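Local coordinates for toll-like receptor 13 (Mus musculus, PDB 4Z0C), which recognises bacterial 23S rRNA as an innate immune receptor and signals through MYD88 and TRAF6 to activate NF-kappa-B, at residues A[2-7]-A[687-692]; A[24-29]-A[45-50]; A[51-56]-A[78-83]; A[670-675]-A[699-704]. All blocks are in the same frame, centred on the assembly; numbering follows the deposited sequence.

Contact 1. Residues A[2-7]-A[687-692]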
# COMPACT_ATOMS: atom_id res chain seq x y z
N GLY A 2 5.20 -38.94 7.19
CA GLY A 2 4.36 -37.83 6.86
C GLY A 2 3.01 -38.43 7.16
O GLY A 2 2.84 -39.64 6.99
N PHE A 3 2.08 -37.61 7.63
CA PHE A 3 0.78 -38.11 8.01
C PHE A 3 -0.24 -37.66 6.97
O PHE A 3 0.12 -37.07 5.95
CB PHE A 3 0.40 -37.59 9.39
CG PHE A 3 1.57 -37.50 10.35
CD1 PHE A 3 2.47 -38.55 10.48
CD2 PHE A 3 1.76 -36.36 11.12
CE1 PHE A 3 3.53 -38.46 11.36
CE2 PHE A 3 2.83 -36.26 12.01
CZ PHE A 3 3.72 -37.30 12.13
N ASN A 4 -1.51 -37.92 7.23
CA ASN A 4 -2.57 -37.59 6.28
C ASN A 4 -3.18 -36.21 6.55
O ASN A 4 -3.08 -35.31 5.72
CB ASN A 4 -3.65 -38.67 6.29
CG ASN A 4 -4.87 -38.29 5.44
OD1 ASN A 4 -4.79 -37.46 4.54
ND2 ASN A 4 -6.00 -38.93 5.73
N LYS A 5 -3.84 -36.06 7.70
CA LYS A 5 -4.57 -34.84 8.04
C LYS A 5 -3.76 -33.85 8.87
O LYS A 5 -4.07 -32.66 8.89
CB LYS A 5 -5.85 -35.20 8.78
CG LYS A 5 -7.11 -34.78 8.06
CD LYS A 5 -7.51 -35.78 7.01
CE LYS A 5 -8.89 -35.46 6.47
NZ LYS A 5 -9.26 -36.31 5.31
N CYS A 6 -2.70 -34.32 9.51
CA CYS A 6 -1.94 -33.55 10.49
C CYS A 6 -0.50 -33.35 10.05
O CYS A 6 0.03 -34.14 9.25
CB CYS A 6 -1.89 -34.32 11.83
SG CYS A 6 -3.48 -34.65 12.64
N THR A 7 0.18 -32.36 10.62
CA THR A 7 1.61 -32.23 10.36
C THR A 7 2.36 -31.97 11.65
O THR A 7 1.80 -31.47 12.62
CB THR A 7 1.94 -31.08 9.35
OG1 THR A 7 3.37 -30.98 9.18
CG2 THR A 7 1.41 -29.72 9.83
N LEU A 687 1.88 -35.62 3.57
CA LEU A 687 2.33 -36.58 2.55
C LEU A 687 1.26 -37.59 2.15
O LEU A 687 0.97 -37.76 0.97
CB LEU A 687 3.55 -37.35 3.06
CG LEU A 687 3.97 -38.58 2.25
CD1 LEU A 687 4.52 -38.16 0.88
CD2 LEU A 687 4.99 -39.40 3.01
N ARG A 688 0.67 -38.24 3.16
CA ARG A 688 -0.32 -39.30 2.94
C ARG A 688 -1.65 -38.84 2.36
O ARG A 688 -2.55 -39.66 2.18
CB ARG A 688 -0.58 -40.07 4.24
CG ARG A 688 0.65 -40.71 4.84
CD ARG A 688 0.29 -41.65 5.97
NE ARG A 688 1.10 -42.86 5.88
CZ ARG A 688 0.66 -44.03 5.43
NH1 ARG A 688 -0.60 -44.17 5.04
NH2 ARG A 688 1.48 -45.07 5.37
N SER A 689 -1.77 -37.54 2.09
CA SER A 689 -2.97 -36.97 1.48
C SER A 689 -2.76 -36.49 0.04
O SER A 689 -3.73 -36.21 -0.66
CB SER A 689 -3.47 -35.80 2.32
OG SER A 689 -2.59 -34.70 2.25
N TYR A 690 -1.50 -36.40 -0.39
CA TYR A 690 -1.17 -35.87 -1.71
C TYR A 690 -1.92 -36.66 -2.78
O TYR A 690 -1.74 -37.87 -2.89
CB TYR A 690 0.33 -35.94 -2.01
CG TYR A 690 1.25 -35.11 -1.13
CD1 TYR A 690 0.74 -34.24 -0.16
CD2 TYR A 690 2.64 -35.21 -1.26
CE1 TYR A 690 1.59 -33.50 0.65
CE2 TYR A 690 3.50 -34.47 -0.46
CZ TYR A 690 2.97 -33.62 0.50
OH TYR A 690 3.82 -32.89 1.31
N PRO A 691 -2.75 -35.97 -3.56
CA PRO A 691 -3.63 -36.62 -4.54
C PRO A 691 -2.95 -36.83 -5.88
O PRO A 691 -1.99 -36.13 -6.22
CB PRO A 691 -4.74 -35.59 -4.71
CG PRO A 691 -4.02 -34.29 -4.60
CD PRO A 691 -2.92 -34.51 -3.56
N CYS A 692 -3.45 -37.79 -6.64
CA CYS A 692 -2.96 -38.02 -7.99
C CYS A 692 -3.53 -36.95 -8.89
O CYS A 692 -4.67 -36.54 -8.72
CB CYS A 692 -3.36 -39.41 -8.49
SG CYS A 692 -2.40 -40.73 -7.71
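G2 meets L687 and R688 where the two ends of the leucine-rich repeat ectodomain come together. Its CA sits against L687 CB at 3.9 Å, and its carbonyl O faces the aliphatic part of R688, 3.3 Å from CG. The guanidinium is turned so that G2 O lies at its edge, near its plane, but NE stays 3.8 Å from that oxygen and no bond forms. F3 supplies the one hydrogen bond between the segments: R688 N donates to F3 O at 3.1 Å. The angle at the hydrogen is 144°, so the bond is bent. The ring of F3 turns the other way and meets H683. N4 lies alongside R688, CB to CB at 3.9 Å; with CG anti to the backbone N (chi1 173°), its amide reaches S689, and N4 OD1 comes to 3.1 Å from S689 CB. The hydroxyl of S689 is hydrogen-bonded to F686 O, while N4 N donates to D32. Beyond N4 the chain leaves the interface, C6 being tied to C18 by a disulfide. The segment 2-7 leads into strand 7-9, at one edge of the row of repeat strands, whereas the short 3-10 turn 687-689 of the C-terminal cap rests on helix 670-678 through L687 and R688, which touch M677.

Contact 2. Residues A[24-29]-A[45-50]. With NAG (2-acetamido-2-deoxy-beta-D-glucopyranose), chain S.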
# COMPACT_ATOMS: atom_id res chain seq x y z
N THR A 24 -13.73 -34.62 10.57
CA THR A 24 -15.01 -34.96 11.14
C THR A 24 -14.92 -36.20 12.01
O THR A 24 -15.70 -36.36 12.95
CB THR A 24 -16.07 -35.13 10.04
OG1 THR A 24 -17.35 -35.30 10.65
CG2 THR A 24 -15.76 -36.34 9.18
N ASN A 25 -13.95 -37.06 11.70
CA ASN A 25 -13.71 -38.29 12.45
C ASN A 25 -12.39 -38.21 13.23
O ASN A 25 -11.31 -38.35 12.67
CB ASN A 25 -13.73 -39.49 11.49
CG ASN A 25 -13.82 -40.83 12.20
OD1 ASN A 25 -13.09 -41.09 13.16
ND2 ASN A 25 -14.73 -41.69 11.73
N LEU A 26 -12.50 -37.99 14.54
CA LEU A 26 -11.34 -37.73 15.39
C LEU A 26 -10.32 -38.88 15.39
O LEU A 26 -9.12 -38.66 15.20
CB LEU A 26 -11.79 -37.45 16.83
CG LEU A 26 -10.67 -37.35 17.87
CD1 LEU A 26 -9.72 -36.23 17.50
CD2 LEU A 26 -11.24 -37.12 19.27
N THR A 27 -10.81 -40.09 15.61
CA THR A 27 -9.97 -41.28 15.63
C THR A 27 -9.18 -41.53 14.34
O THR A 27 -7.96 -41.74 14.39
CB THR A 27 -10.79 -42.52 15.97
OG1 THR A 27 -11.05 -42.51 17.38
CG2 THR A 27 -10.02 -43.78 15.62
N GLU A 28 -9.85 -41.49 13.19
CA GLU A 28 -9.16 -41.65 11.91
C GLU A 28 -8.07 -40.61 11.73
O GLU A 28 -6.92 -40.95 11.45
CB GLU A 28 -10.14 -41.59 10.74
CG GLU A 28 -10.90 -42.89 10.52
CD GLU A 28 -9.98 -44.12 10.55
OE1 GLU A 28 -9.89 -44.78 11.60
OE2 GLU A 28 -9.35 -44.42 9.51
N ALA A 29 -8.42 -39.34 11.96
CA ALA A 29 -7.49 -38.24 11.76
C ALA A 29 -6.18 -38.41 12.55
O ALA A 29 -5.11 -38.13 12.05
CB ALA A 29 -8.16 -36.92 12.11
N ASN A 45 -12.12 -27.48 13.19
CA ASN A 45 -12.57 -28.64 12.42
C ASN A 45 -14.05 -28.91 12.71
O ASN A 45 -14.71 -28.08 13.30
CB ASN A 45 -11.69 -29.87 12.71
CG ASN A 45 -10.30 -29.74 12.12
OD1 ASN A 45 -10.10 -29.90 10.91
ND2 ASN A 45 -9.31 -29.44 12.97
N GLU A 46 -14.57 -30.07 12.33
CA GLU A 46 -16.01 -30.34 12.50
C GLU A 46 -16.26 -31.61 13.31
O GLU A 46 -17.24 -32.32 13.09
CB GLU A 46 -16.70 -30.44 11.13
CG GLU A 46 -16.08 -29.55 10.04
CD GLU A 46 -16.63 -29.83 8.65
OE1 GLU A 46 -17.71 -30.46 8.54
OE2 GLU A 46 -15.98 -29.43 7.65
N ILE A 47 -15.36 -31.88 14.26
CA ILE A 47 -15.50 -33.00 15.19
C ILE A 47 -16.76 -32.88 16.05
O ILE A 47 -17.02 -31.82 16.62
CB ILE A 47 -14.26 -33.10 16.11
CG1 ILE A 47 -12.99 -33.30 15.27
CG2 ILE A 47 -14.44 -34.20 17.15
CD1 ILE A 47 -11.71 -32.94 15.98
N GLN A 48 -17.53 -33.96 16.14
CA GLN A 48 -18.82 -33.92 16.83
C GLN A 48 -18.86 -34.81 18.07
O GLN A 48 -19.44 -34.43 19.08
CB GLN A 48 -19.96 -34.31 15.88
CG GLN A 48 -20.38 -33.20 14.94
CD GLN A 48 -21.75 -33.41 14.32
OE1 GLN A 48 -22.24 -34.53 14.23
NE2 GLN A 48 -22.37 -32.33 13.86
N VAL A 49 -18.23 -35.98 18.03
CA VAL A 49 -18.25 -36.85 19.20
C VAL A 49 -16.85 -37.29 19.60
O VAL A 49 -15.96 -37.44 18.76
CB VAL A 49 -19.17 -38.09 19.04
CG1 VAL A 49 -20.53 -37.71 18.48
CG2 VAL A 49 -18.52 -39.13 18.16
N LEU A 50 -16.66 -37.46 20.90
CA LEU A 50 -15.41 -37.99 21.43
C LEU A 50 -15.70 -39.35 22.04
O LEU A 50 -16.19 -39.44 23.18
CB LEU A 50 -14.84 -37.06 22.51
CG LEU A 50 -13.73 -36.08 22.10
CD1 LEU A 50 -14.22 -35.14 21.03
CD2 LEU A 50 -13.16 -35.32 23.29
C1 NAG S . -14.57 -43.02 12.29
C2 NAG S . -15.98 -43.48 12.71
C3 NAG S . -16.06 -44.97 13.05
C4 NAG S . -15.28 -45.84 12.06
C5 NAG S . -13.88 -45.27 11.82
C6 NAG S . -13.08 -46.12 10.84
C7 NAG S . -17.45 -41.80 13.72
C8 NAG S . -17.44 -40.64 14.68
N2 NAG S . -16.45 -42.69 13.84
O3 NAG S . -17.41 -45.37 13.06
O4 NAG S . -15.20 -47.17 12.55
O5 NAG S . -13.97 -43.93 11.37
O6 NAG S . -13.79 -46.36 9.64
O7 NAG S . -18.34 -41.89 12.87
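One sugar spans the two segments at the start of the helix that presses L26 onto I47 and L50. The N-acetylglucosamine is covalently bound through C1 to N25 ND2 at 1.5 Å, and its acetyl methyl C8 reaches V49 CG2 at 3.9 Å. The same asparagine amide is the helix N-cap: OD1 accepts from E28 N at 3.3 Å in a nearly straight bond (178° at the hydrogen), although the donor stands 46° out of the amide carbonyl plane. One side chain therefore carries the glycan on its nitrogen and caps the helix with its oxygen. E28 in turn lies beside the sugar, CG to O5 at 3.4 Å. No hydrogen bond joins the segments directly, and the protein contact is apolar. L26, with CG anti to its backbone N (chi1 172°), points into the contact and meets a different partner with each methyl, CD1 to I47 CD1 at 4.1 Å and CD2 to L50 CG at 3.9 Å. T24 lies against I47, its carbonyl O 4.0 Å from I47 CA, without bonding. Segment 45-50 belongs to the first leucine-rich repeat, so the contact seats helix 26-30 of the N-terminal region on that repeat. Strand 49-50 runs parallel to strand 73-74, with backbone bonding between L50 and K73, while L50 also touches I74 of that strand and F79 beyond it.

Contact 3. Residues A[51-56]-A[78-83]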
# COMPACT_ATOMS: atom_id res chain seq x y z
N PRO A 51 -15.41 -40.42 21.28
CA PRO A 51 -15.61 -41.83 21.67
C PRO A 51 -14.76 -42.22 22.88
O PRO A 51 -13.83 -41.50 23.23
CB PRO A 51 -15.18 -42.61 20.43
CG PRO A 51 -14.35 -41.64 19.60
CD PRO A 51 -14.93 -40.30 19.89
N PRO A 52 -15.12 -43.35 23.54
CA PRO A 52 -14.54 -43.90 24.77
C PRO A 52 -13.02 -44.12 24.87
O PRO A 52 -12.53 -44.16 25.99
CB PRO A 52 -15.25 -45.25 24.89
CG PRO A 52 -16.59 -44.99 24.33
CD PRO A 52 -16.37 -44.04 23.18
N TRP A 53 -12.29 -44.29 23.79
CA TRP A 53 -10.84 -44.33 23.95
C TRP A 53 -10.17 -43.56 22.83
O TRP A 53 -9.40 -44.12 22.05
CB TRP A 53 -10.30 -45.78 24.01
CG TRP A 53 -10.25 -46.35 25.41
CD1 TRP A 53 -11.29 -46.92 26.10
CD2 TRP A 53 -9.11 -46.41 26.27
NE1 TRP A 53 -10.86 -47.33 27.35
CE2 TRP A 53 -9.53 -47.03 27.48
CE3 TRP A 53 -7.78 -46.00 26.16
CZ2 TRP A 53 -8.66 -47.25 28.55
CZ3 TRP A 53 -6.91 -46.23 27.22
CH2 TRP A 53 -7.35 -46.85 28.40
N SER A 54 -10.48 -42.26 22.78
CA SER A 54 -10.10 -41.42 21.66
C SER A 54 -8.59 -41.29 21.51
O SER A 54 -8.10 -41.19 20.40
CB SER A 54 -10.74 -40.04 21.79
OG SER A 54 -12.16 -40.12 21.65
N PHE A 55 -7.86 -41.37 22.61
CA PHE A 55 -6.42 -41.12 22.57
C PHE A 55 -5.53 -42.27 23.05
O PHE A 55 -4.48 -42.02 23.64
CB PHE A 55 -6.11 -39.82 23.31
CG PHE A 55 -6.87 -38.65 22.78
CD1 PHE A 55 -6.41 -37.98 21.64
CD2 PHE A 55 -8.06 -38.24 23.36
CE1 PHE A 55 -7.12 -36.91 21.13
CE2 PHE A 55 -8.77 -37.15 22.85
CZ PHE A 55 -8.30 -36.50 21.73
N THR A 56 -5.96 -43.50 22.79
CA THR A 56 -5.27 -44.72 23.26
C THR A 56 -3.76 -44.75 23.01
O THR A 56 -2.98 -45.00 23.92
CB THR A 56 -5.86 -46.00 22.63
OG1 THR A 56 -7.28 -46.02 22.78
CG2 THR A 56 -5.27 -47.24 23.30
N ALA A 78 -13.48 -41.13 27.38
CA ALA A 78 -12.87 -40.38 26.27
C ALA A 78 -11.37 -40.11 26.42
O ALA A 78 -10.58 -40.37 25.50
CB ALA A 78 -13.60 -39.09 26.05
N PHE A 79 -10.99 -39.62 27.60
CA PHE A 79 -9.61 -39.22 27.88
C PHE A 79 -8.79 -40.23 28.70
O PHE A 79 -7.82 -39.85 29.36
CB PHE A 79 -9.60 -37.86 28.57
CG PHE A 79 -10.41 -36.82 27.85
CD1 PHE A 79 -9.93 -36.25 26.67
CD2 PHE A 79 -11.64 -36.41 28.34
CE1 PHE A 79 -10.68 -35.28 26.00
CE2 PHE A 79 -12.40 -35.44 27.68
CZ PHE A 79 -11.92 -34.87 26.52
N ARG A 80 -9.18 -41.51 28.69
CA ARG A 80 -8.41 -42.53 29.42
C ARG A 80 -6.98 -42.69 28.91
O ARG A 80 -6.72 -42.60 27.71
CB ARG A 80 -9.14 -43.87 29.49
CG ARG A 80 -9.85 -44.08 30.83
CD ARG A 80 -10.85 -45.23 30.87
NE ARG A 80 -11.63 -45.22 32.11
CZ ARG A 80 -11.12 -45.43 33.33
NH1 ARG A 80 -9.83 -45.69 33.47
NH2 ARG A 80 -11.91 -45.39 34.40
N GLY A 81 -6.05 -42.94 29.83
CA GLY A 81 -4.64 -43.07 29.48
C GLY A 81 -3.89 -41.75 29.36
O GLY A 81 -2.66 -41.76 29.33
N LEU A 82 -4.60 -40.63 29.30
CA LEU A 82 -3.97 -39.31 29.15
C LEU A 82 -3.49 -38.73 30.47
O LEU A 82 -3.86 -37.62 30.85
CB LEU A 82 -4.93 -38.32 28.47
CG LEU A 82 -5.29 -38.61 27.01
CD1 LEU A 82 -6.04 -37.45 26.33
CD2 LEU A 82 -4.01 -38.94 26.26
N GLU A 83 -2.63 -39.48 31.16
CA GLU A 83 -2.24 -39.11 32.52
C GLU A 83 -1.15 -38.04 32.63
O GLU A 83 -0.81 -37.61 33.73
CB GLU A 83 -1.87 -40.37 33.33
CG GLU A 83 -2.85 -40.67 34.46
CD GLU A 83 -3.89 -41.72 34.10
OE1 GLU A 83 -4.22 -42.55 34.97
OE2 GLU A 83 -4.40 -41.70 32.96
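Consecutive leucine-rich repeats stack here through their phenylalanine spine: F55 of the first repeat and F79 of the second hold the equivalent position, 24 residues apart. The two rings lie side by side and point the same way, F55 CE2 coming to 4.1 Å from F79 CD1. L82 fills in beside the spine, its CD1 3.7 Å from F55 CD2 and its CD2 against F55 CB. F55 takes CG anti to the carbonyl carbon (chi1 -57°), turning its ring toward the next repeat, where A78 O meets the ring edge. The backbones are tied more loosely. S54 N donates to A78 O in a weak bond of 3.3 Å with 139° at the hydrogen, and A78 CA makes a CA-H...O contact of 3.4 Å to P51 O. That same P51 oxygen accepts from S54 OG at 2.7 Å, which helps fix the rotation of the serine side chain. L26 and I30 of helix 26-30 also touch F55. W53 is exposed, and R80 crosses its indole in a CH-pi contact, R80 CB lying 3.6 Å from the centroid of the six-membered ring and 15° off the normal.

Contact 4. Residues A[670-675]-A[699-704]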
# COMPACT_ATOMS: atom_id res chain seq x y z
N LEU A 670 8.69 -42.30 -8.28
CA LEU A 670 8.79 -43.57 -7.56
C LEU A 670 9.81 -43.51 -6.44
O LEU A 670 9.52 -43.91 -5.34
CB LEU A 670 9.07 -44.75 -8.51
CG LEU A 670 9.20 -46.10 -7.78
CD1 LEU A 670 7.90 -46.40 -7.06
CD2 LEU A 670 9.56 -47.23 -8.73
N TRP A 671 11.01 -42.99 -6.71
CA TRP A 671 11.98 -42.87 -5.61
C TRP A 671 11.44 -42.00 -4.45
O TRP A 671 11.56 -42.38 -3.28
CB TRP A 671 13.33 -42.30 -6.09
CG TRP A 671 14.22 -42.08 -4.88
CD1 TRP A 671 15.00 -43.01 -4.25
CD2 TRP A 671 14.37 -40.86 -4.13
NE1 TRP A 671 15.64 -42.45 -3.16
CE2 TRP A 671 15.26 -41.13 -3.07
CE3 TRP A 671 13.84 -39.57 -4.25
CZ2 TRP A 671 15.65 -40.15 -2.14
CZ3 TRP A 671 14.22 -38.60 -3.33
CH2 TRP A 671 15.12 -38.89 -2.29
N PHE A 672 10.83 -40.86 -4.79
CA PHE A 672 10.33 -39.94 -3.78
C PHE A 672 9.25 -40.57 -2.89
O PHE A 672 9.33 -40.50 -1.68
CB PHE A 672 9.82 -38.62 -4.41
CG PHE A 672 9.22 -37.66 -3.39
CD1 PHE A 672 10.04 -36.94 -2.54
CD2 PHE A 672 7.84 -37.53 -3.27
CE1 PHE A 672 9.50 -36.06 -1.61
CE2 PHE A 672 7.29 -36.66 -2.35
CZ PHE A 672 8.12 -35.93 -1.51
N LYS A 673 8.27 -41.21 -3.52
CA LYS A 673 7.16 -41.84 -2.82
C LYS A 673 7.62 -42.86 -1.77
O LYS A 673 7.12 -42.87 -0.64
CB LYS A 673 6.21 -42.50 -3.82
CG LYS A 673 5.32 -43.58 -3.25
CD LYS A 673 4.77 -44.45 -4.37
CE LYS A 673 4.01 -45.67 -3.85
NZ LYS A 673 4.93 -46.74 -3.36
N ASN A 674 8.57 -43.71 -2.15
CA ASN A 674 9.11 -44.70 -1.21
C ASN A 674 9.97 -44.09 -0.11
O ASN A 674 9.86 -44.47 1.06
CB ASN A 674 9.88 -45.79 -1.96
CG ASN A 674 8.96 -46.72 -2.71
OD1 ASN A 674 7.88 -47.06 -2.22
ND2 ASN A 674 9.34 -47.08 -3.93
N TRP A 675 10.83 -43.14 -0.48
CA TRP A 675 11.75 -42.51 0.45
C TRP A 675 10.98 -41.62 1.44
O TRP A 675 11.29 -41.60 2.64
CB TRP A 675 12.81 -41.69 -0.28
CG TRP A 675 13.63 -40.82 0.64
CD1 TRP A 675 14.74 -41.19 1.34
CD2 TRP A 675 13.38 -39.45 0.99
NE1 TRP A 675 15.20 -40.13 2.09
CE2 TRP A 675 14.39 -39.05 1.89
CE3 TRP A 675 12.41 -38.52 0.62
CZ2 TRP A 675 14.45 -37.77 2.43
CZ3 TRP A 675 12.47 -37.23 1.16
CH2 TRP A 675 13.49 -36.87 2.05
N SER A 699 -7.73 -40.99 -5.71
CA SER A 699 -6.50 -41.77 -5.70
C SER A 699 -5.35 -40.94 -5.13
O SER A 699 -5.28 -39.73 -5.32
CB SER A 699 -6.20 -42.27 -7.11
OG SER A 699 -4.81 -42.35 -7.34
N LEU A 700 -4.43 -41.61 -4.44
CA LEU A 700 -3.36 -40.96 -3.70
C LEU A 700 -1.98 -41.34 -4.19
O LEU A 700 -1.76 -42.49 -4.59
CB LEU A 700 -3.44 -41.34 -2.22
CG LEU A 700 -4.74 -41.06 -1.46
CD1 LEU A 700 -4.69 -41.76 -0.10
CD2 LEU A 700 -4.92 -39.58 -1.30
N LEU A 701 -1.05 -40.39 -4.14
CA LEU A 701 0.36 -40.67 -4.47
C LEU A 701 0.86 -41.84 -3.65
O LEU A 701 1.69 -42.63 -4.09
CB LEU A 701 1.22 -39.45 -4.14
CG LEU A 701 2.73 -39.65 -4.35
CD1 LEU A 701 3.01 -39.83 -5.84
CD2 LEU A 701 3.53 -38.49 -3.76
N ILE A 702 0.31 -41.94 -2.45
CA ILE A 702 0.76 -42.86 -1.43
C ILE A 702 0.45 -44.31 -1.83
O ILE A 702 1.11 -45.26 -1.38
CB ILE A 702 0.15 -42.45 -0.06
CG1 ILE A 702 1.07 -42.78 1.09
CG2 ILE A 702 -1.30 -42.95 0.13
CD1 ILE A 702 0.29 -43.07 2.34
N ASP A 703 -0.57 -44.47 -2.68
CA ASP A 703 -1.03 -45.77 -3.13
C ASP A 703 -0.76 -45.93 -4.61
O ASP A 703 -1.68 -46.16 -5.39
CB ASP A 703 -2.54 -45.90 -2.92
CG ASP A 703 -2.93 -45.71 -1.47
OD1 ASP A 703 -2.19 -46.21 -0.59
OD2 ASP A 703 -3.96 -45.04 -1.21
N PHE A 704 0.51 -45.87 -4.99
CA PHE A 704 0.86 -45.88 -6.40
C PHE A 704 1.43 -47.24 -6.74
O PHE A 704 2.39 -47.71 -6.10
CB PHE A 704 1.85 -44.76 -6.73
CG PHE A 704 2.47 -44.89 -8.09
CD1 PHE A 704 1.75 -44.55 -9.22
CD2 PHE A 704 3.76 -45.36 -8.24
CE1 PHE A 704 2.31 -44.68 -10.47
CE2 PHE A 704 4.33 -45.50 -9.49
CZ PHE A 704 3.60 -45.15 -10.61
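K673 NZ, at the end of a side chain that crosses to F704, is held only loosely: N674 OD1 accepts from it in a weak bond of 3.2 Å, and D706 OD2 adds a long, weak ion pair. The same D706 oxygen also takes a hydrogen bond from N674 ND2, so this aspartate probably draws the lysine and the asparagine amide together. F704 O is too far from NZ, at 3.9 Å, to count as a bond. What joins the two segments is instead the aliphatic length of K673. Its CG stands anti to the backbone N (chi1 160°), the chain runs on extended, and the last torsion bends NZ back toward N674 (chi4 -76°). Along the way CD passes L701 O at 3.6 Å, and CE comes to 3.4 Å from F704 O and 3.7 Å from F704 CB. Both segments belong to the C-terminal cap of the leucine-rich repeat ectodomain, where helix 670-678 packs against the irregular loop 699-704. Apolar side chains frame the lysine. On one flank L670 CD1 approaches the edge of the F704 ring, 4.4 Å from CE2. On the other, L701 CD2 lies near the plane of the F672 ring, 4.4 Å from its CE2. No hydrogen bond crosses between the segments. The loop keeps its own shape through the backbone bond D703 N to L700 O at 3.0 Å, and is paired to the preceding part of the cap where L701 meets Y690.

How the contacts relate
Contacts 2 and 3 continue one apolar layer through the first repeats: L26 and L50 of contact 2 touch F55 and F79 of contact 3, and polar bonding between segments is absent in the former and weak in the latter. Contacts 1 and 4 share the C-terminal cap, with Y690 O and L701 N probably hydrogen-bonded, and their centres are 11 Å apart. Contact 1 differs in joining the chain ends, and its one cross-segment bond is between backbones. Each contact mixes buried and more open residues; exposed residues take part in contacts 2 and 3, whereas those touching in 1 and 4 are buried or partly exposed. Only contact 2 includes a bound sugar.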